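Local coordinates for protein carboxylesterase SOBER1 (Arabidopsis thaliana, PDB 6AVX) that hydrolyses carboxylic esters with short acyl chains, shows phospholipase A2 activity and negatively regulates the hypersensitive response to the bacterial effector AvrBsT, at residues H12-S17 with L107-A112; A129-W134 with K199-I204. The protein carries 1 engineered substitution. One frame throughout, in Å; residues are numbered along the deposited sequence.

Interaction 1: residues H12-S17 with L107-A112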
loop_
_atom_site.group_PDB
_atom_site.type_symbol
_atom_site.label_atom_id
_atom_site.label_comp_id
_atom_site.label_asym_id
_atom_site.label_seq_id
_atom_site.Cartn_x
_atom_site.Cartn_y
_atom_site.Cartn_z
ATOM N N HIS A 12 -2.162 -0.446 7.856
ATOM C CA HIS A 12 -1.884 0.755 8.627
ATOM C C HIS A 12 -0.412 1.160 8.519
ATOM O O HIS A 12 0.449 0.412 8.059
ATOM C CB HIS A 12 -2.276 0.529 10.094
ATOM C CG HIS A 12 -1.435 -0.492 10.807
ATOM N ND1 HIS A 12 -0.148 -0.233 11.227
ATOM C CD2 HIS A 12 -1.696 -1.770 11.167
ATOM C CE1 HIS A 12 0.344 -1.318 11.817
ATOM N NE2 HIS A 12 -0.575 -2.261 11.799
ATOM N N GLY A 13 -0.123 2.372 9.003
ATOM C CA GLY A 13 1.224 2.907 9.036
ATOM C C GLY A 13 1.985 2.582 10.315
ATOM O O GLY A 13 1.493 1.925 11.236
ATOM N N LEU A 14 3.220 3.065 10.362
ATOM C CA LEU A 14 4.130 2.715 11.439
ATOM C C LEU A 14 3.567 3.120 12.793
ATOM O O LEU A 14 3.193 4.280 13.005
ATOM C CB LEU A 14 5.444 3.451 11.205
ATOM C CG LEU A 14 6.523 3.301 12.271
ATOM C CD1 LEU A 14 6.943 1.851 12.341
ATOM C CD2 LEU A 14 7.698 4.238 11.961
ATOM N N GLY A 15 3.536 2.171 13.722
ATOM C CA GLY A 15 3.092 2.385 15.083
ATOM C C GLY A 15 1.607 2.224 15.299
ATOM O O GLY A 15 1.165 2.129 16.451
ATOM N N ASP A 16 0.823 2.211 14.233
ATOM C CA ASP A 16 -0.634 2.245 14.314
ATOM C C ASP A 16 -1.151 0.809 14.429
ATOM O O ASP A 16 -0.378 -0.128 14.624
ATOM C CB ASP A 16 -1.143 3.000 13.083
ATOM C CG ASP A 16 -2.492 3.663 13.266
ATOM O OD1 ASP A 16 -3.148 3.513 14.306
ATOM O OD2 ASP A 16 -2.906 4.339 12.308
ATOM N N SER A 17 -2.464 0.603 14.280
ATOM C CA SER A 17 -3.050 -0.732 14.379
ATOM C C SER A 17 -4.232 -0.832 13.426
ATOM O O SER A 17 -4.744 0.174 12.918
ATOM C CB SER A 17 -3.512 -1.040 15.798
ATOM O OG SER A 17 -4.658 -0.276 16.119
ATOM N N LEU A 107 -1.513 3.148 4.114
ATOM C CA LEU A 107 -0.916 4.447 4.397
ATOM C C LEU A 107 0.546 4.311 4.794
ATOM O O LEU A 107 0.872 3.582 5.735
ATOM C CB LEU A 107 -1.667 5.123 5.543
ATOM C CG LEU A 107 -1.112 6.481 5.985
ATOM C CD1 LEU A 107 -1.210 7.527 4.869
ATOM C CD2 LEU A 107 -1.812 6.971 7.238
ATOM N N SER A 108 1.411 5.065 4.115
ATOM C CA SER A 108 2.799 5.274 4.496
ATOM C C SER A 108 3.529 3.937 4.518
ATOM O O SER A 108 3.642 3.306 3.471
ATOM C CB SER A 108 2.889 6.087 5.782
ATOM O OG SER A 108 4.219 6.555 5.920
ATOM N N GLN A 109 3.993 3.460 5.672
ATOM C CA GLN A 109 4.598 2.135 5.714
ATOM C C GLN A 109 3.669 1.079 5.111
ATOM O O GLN A 109 4.112 0.179 4.395
ATOM C CB GLN A 109 4.926 1.772 7.164
ATOM C CG GLN A 109 5.714 0.489 7.297
ATOM C CD GLN A 109 5.841 0.035 8.722
ATOM O OE1 GLN A 109 4.855 -0.083 9.443
ATOM N NE2 GLN A 109 7.067 -0.220 9.139
ATOM N N GLY A 110 2.373 1.182 5.380
ATOM C CA GLY A 110 1.414 0.252 4.815
ATOM C C GLY A 110 1.204 0.443 3.326
ATOM O O GLY A 110 0.809 -0.498 2.627
ATOM N N GLY A 111 1.436 1.658 2.824
ATOM C CA GLY A 111 1.421 1.883 1.385
ATOM C C GLY A 111 2.631 1.281 0.689
ATOM O O GLY A 111 2.506 0.683 -0.383
ATOM N N ALA A 112 3.817 1.438 1.274
ATOM C CA ALA A 112 4.992 0.736 0.772
ATOM C C ALA A 112 4.747 -0.768 0.753
ATOM O O ALA A 112 5.083 -1.457 -0.219
ATOM C CB ALA A 112 6.192 1.088 1.643
#

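Interaction 2: residues A129-W134 with K199-I204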
loop_
_atom_site.group_PDB
_atom_site.type_symbol
_atom_site.label_atom_id
_atom_site.label_comp_id
_atom_site.label_asym_id
_atom_site.label_seq_id
_atom_site.Cartn_x
_atom_site.Cartn_y
_atom_site.Cartn_z
ATOM N N ALA A 129 -3.803 0.523 -3.844
ATOM C CA ALA A 129 -3.920 1.955 -3.561
ATOM C C ALA A 129 -2.878 2.310 -2.516
ATOM O O ALA A 129 -2.959 1.859 -1.367
ATOM C CB ALA A 129 -5.309 2.303 -3.050
ATOM N N VAL A 130 -1.884 3.076 -2.922
ATOM C CA VAL A 130 -0.803 3.518 -2.048
ATOM C C VAL A 130 -1.118 4.939 -1.613
ATOM O O VAL A 130 -1.363 5.805 -2.462
ATOM C CB VAL A 130 0.535 3.471 -2.803
ATOM C CG1 VAL A 130 1.653 4.064 -1.956
ATOM C CG2 VAL A 130 0.855 2.045 -3.265
ATOM N N LEU A 131 -1.115 5.194 -0.306
ATOM C CA LEU A 131 -1.314 6.547 0.214
ATOM C C LEU A 131 -0.021 6.970 0.887
ATOM O O LEU A 131 0.387 6.385 1.898
ATOM C CB LEU A 131 -2.481 6.618 1.195
ATOM C CG LEU A 131 -3.889 6.381 0.636
ATOM C CD1 LEU A 131 -4.185 4.900 0.407
ATOM C CD2 LEU A 131 -4.918 6.970 1.579
ATOM N N SER A 132 0.644 7.953 0.317
ATOM C CA SER A 132 1.808 8.560 0.955
ATOM C C SER A 132 2.890 7.540 1.283
ATOM O O SER A 132 3.533 7.597 2.328
ATOM C CB SER A 132 1.395 9.332 2.201
ATOM O OG SER A 132 0.322 10.221 1.894
ATOM N N GLY A 133 3.104 6.606 0.366
ATOM C CA GLY A 133 4.082 5.563 0.536
ATOM C C GLY A 133 5.403 5.863 -0.138
ATOM O O GLY A 133 5.732 7.003 -0.478
ATOM N N TRP A 134 6.176 4.803 -0.336
ATOM C CA TRP A 134 7.471 4.888 -0.995
ATOM C C TRP A 134 7.766 3.525 -1.591
ATOM O O TRP A 134 7.083 2.550 -1.312
ATOM C CB TRP A 134 8.562 5.332 -0.029
ATOM C CG TRP A 134 8.858 4.370 1.096
ATOM C CD1 TRP A 134 9.806 3.390 1.097
ATOM C CD2 TRP A 134 8.256 4.340 2.396
ATOM N NE1 TRP A 134 9.816 2.748 2.299
ATOM C CE2 TRP A 134 8.895 3.323 3.132
ATOM C CE3 TRP A 134 7.266 5.098 3.020
ATOM C CZ2 TRP A 134 8.554 3.027 4.450
ATOM C CZ3 TRP A 134 6.934 4.818 4.325
ATOM C CH2 TRP A 134 7.593 3.794 5.039
ATOM N N LYS A 199 -11.462 13.504 1.005
ATOM C CA LYS A 199 -11.558 13.578 -0.448
ATOM C C LYS A 199 -10.626 12.569 -1.108
ATOM O O LYS A 199 -10.950 12.004 -2.161
ATOM C CB LYS A 199 -11.268 14.996 -0.940
ATOM C CG LYS A 199 -9.843 15.478 -0.718
ATOM C CD LYS A 199 -9.676 16.939 -1.143
ATOM C CE LYS A 199 -10.386 17.906 -0.194
ATOM N NZ LYS A 199 -9.851 17.851 1.205
ATOM N N GLU A 200 -9.450 12.357 -0.521
ATOM C CA GLU A 200 -8.521 11.351 -1.020
ATOM C C GLU A 200 -9.149 9.960 -0.977
ATOM O O GLU A 200 -9.011 9.171 -1.927
ATOM C CB GLU A 200 -7.267 11.438 -0.151
ATOM C CG GLU A 200 -6.165 10.518 -0.512
ATOM C CD GLU A 200 -5.029 10.595 0.499
ATOM O OE1 GLU A 200 -3.916 10.116 0.168
ATOM O OE2 GLU A 200 -5.227 11.134 1.609
ATOM N N LEU A 201 -9.872 9.653 0.100
ATOM C CA LEU A 201 -10.568 8.377 0.207
ATOM C C LEU A 201 -11.694 8.272 -0.814
ATOM O O LEU A 201 -11.904 7.207 -1.402
ATOM C CB LEU A 201 -11.115 8.183 1.624
ATOM C CG LEU A 201 -10.071 8.056 2.730
ATOM C CD1 LEU A 201 -10.755 7.945 4.066
ATOM C CD2 LEU A 201 -9.177 6.843 2.472
ATOM N N LYS A 202 -12.444 9.357 -1.029
ATOM C CA LYS A 202 -13.523 9.298 -2.011
ATOM C C LYS A 202 -12.976 9.026 -3.406
ATOM O O LYS A 202 -13.618 8.348 -4.215
ATOM C CB LYS A 202 -14.301 10.613 -2.024
ATOM C CG LYS A 202 -14.980 10.992 -0.734
ATOM C CD LYS A 202 -15.998 9.994 -0.292
ATOM C CE LYS A 202 -16.743 10.524 0.931
ATOM N NZ LYS A 202 -17.754 9.567 1.427
ATOM N N TYR A 203 -11.815 9.584 -3.729
ATOM C CA TYR A 203 -11.217 9.318 -5.031
ATOM C C TYR A 203 -10.789 7.863 -5.156
ATOM O O TYR A 203 -10.985 7.233 -6.209
ATOM C CB TYR A 203 -10.020 10.235 -5.231
ATOM C CG TYR A 203 -9.534 10.302 -6.651
ATOM C CD1 TYR A 203 -10.149 11.150 -7.561
ATOM C CD2 TYR A 203 -8.463 9.537 -7.097
ATOM C CE1 TYR A 203 -9.719 11.237 -8.867
ATOM C CE2 TYR A 203 -8.023 9.620 -8.408
ATOM C CZ TYR A 203 -8.664 10.467 -9.286
ATOM O OH TYR A 203 -8.240 10.562 -10.589
ATOM N N ILE A 204 -10.221 7.293 -4.089
ATOM C CA ILE A 204 -9.927 5.866 -4.087
ATOM C C ILE A 204 -11.205 5.063 -4.287
ATOM O O ILE A 204 -11.229 4.089 -5.053
ATOM C CB ILE A 204 -9.181 5.476 -2.797
ATOM C CG1 ILE A 204 -7.792 6.124 -2.773
ATOM C CG2 ILE A 204 -9.083 3.950 -2.669
ATOM C CD1 ILE A 204 -7.188 6.209 -1.405
HETATM O O HOH W 1 -2.358 10.129 2.236
#

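Interaction 1: residues H12-S17 with L107-A112
The carbonyl oxygen of L107, at the end of strand 102-107, lies against G13, with L107 O 3.4 Å from G13 CA. This is a contact of backbone on backbone, and the same oxygen also accepts the amide of G110. At S108 the chain takes a positive phi of 60°, the strained turn of a nucleophile elbow in an alpha/beta hydrolase; the side chain of S108, by similarity the charge-relay serine, touches H194. Q109 follows as the first helical residue, and its side chain, with CG anti to the backbone N and extended beyond it, lays its amide against L14. Q109 OE1 is 3.5 Å from L14 CA, while Q109 NE2 sits 3.8 Å from L14 CD1. Neither is a hydrogen bond: OE1 is held by the amide of W59 and NE2 by the hydroxyl of S58, which fixes the flat group. The backbone atoms L14 N and Q109 N are 4.8 Å apart, consistent with the paired oxyanion-hole amides of related hydrolases. At G110, with no side chain in between, H12 O comes 3.4 Å from G110 N, but at a poor angle; that oxygen is instead bonded by the indole of W59. The H12 ring steadies the facing loop: H12 ND1 donates in its ring plane to G13 O at 2.7 Å and 163°, while D16 N closes the type II turn on the opposite face of the same carbonyl, 3.1 Å from G13 O.

Interaction 2: residues A129-W134 with K199-I204
L131 projects from the end of strand 127-131 as a bump into the hollow that E200, L201 and I204 form on the facing helix. Its CG lies anti to the carbonyl carbon (chi1 -67°), and the two methyls part beyond it. L131 CD1 meets I204 CD1 tip to tip at 3.7 Å. L131 CD2 crosses the carboxylate end of E200, 3.6 Å from E200 OE1, and touches the flank of the hollow more loosely, 4.4 Å from L201 CD2. The fit is reciprocal: I204, one turn after E200, fills the groove between A129 and L131, which face the same side of the strand. While I204 CD1 reaches L131, the other branch turns to the small methyl of A129, with I204 CG2 4.1 Å from A129 CB; L155 of the next strand lies against I204 as well. The carboxylate of E200, carried inward on an extended chain, is buried yet supplied with partners. E200 OE2 accepts the amide of S197 at the start of the helix, and E200 OE1 takes a hydrogen bond of 2.6 Å from a water that in turn accepts from S132 OG, 2.7 Å away. These donors, with the nearby helix start, probably favour the charged form. Strand 129-131 and helix 199-204 run nearly antiparallel, at 168°, with their axes 10.7 Å apart. Helices laid antiparallel on parallel strands are general to layered alpha/beta proteins; here the C-terminal helix 198-212 on a central strand is as expected for the alpha/beta hydrolase fold.

How the interactions relate
Interactions 1 and 2 have their centres about 12 Å apart and meet at the nucleophile elbow. S108 N lies 2.8 Å from L131 O, probably a hydrogen bond, so the residue whose side chain fills the helix hollow in interaction 2 also holds the backbone of the serine in interaction 1. The W134 indole then folds over the elbow, with W134 CH2 3.5 Å from Q109 CA, and W134 O rests 3.4 Å from A112 CB. The side chain of L131 is about 7 Å from that of S108 and about 8 Å from that of H194, so in interaction 2 this side chain lies close to the catalytic triad assigned by similarity without touching it.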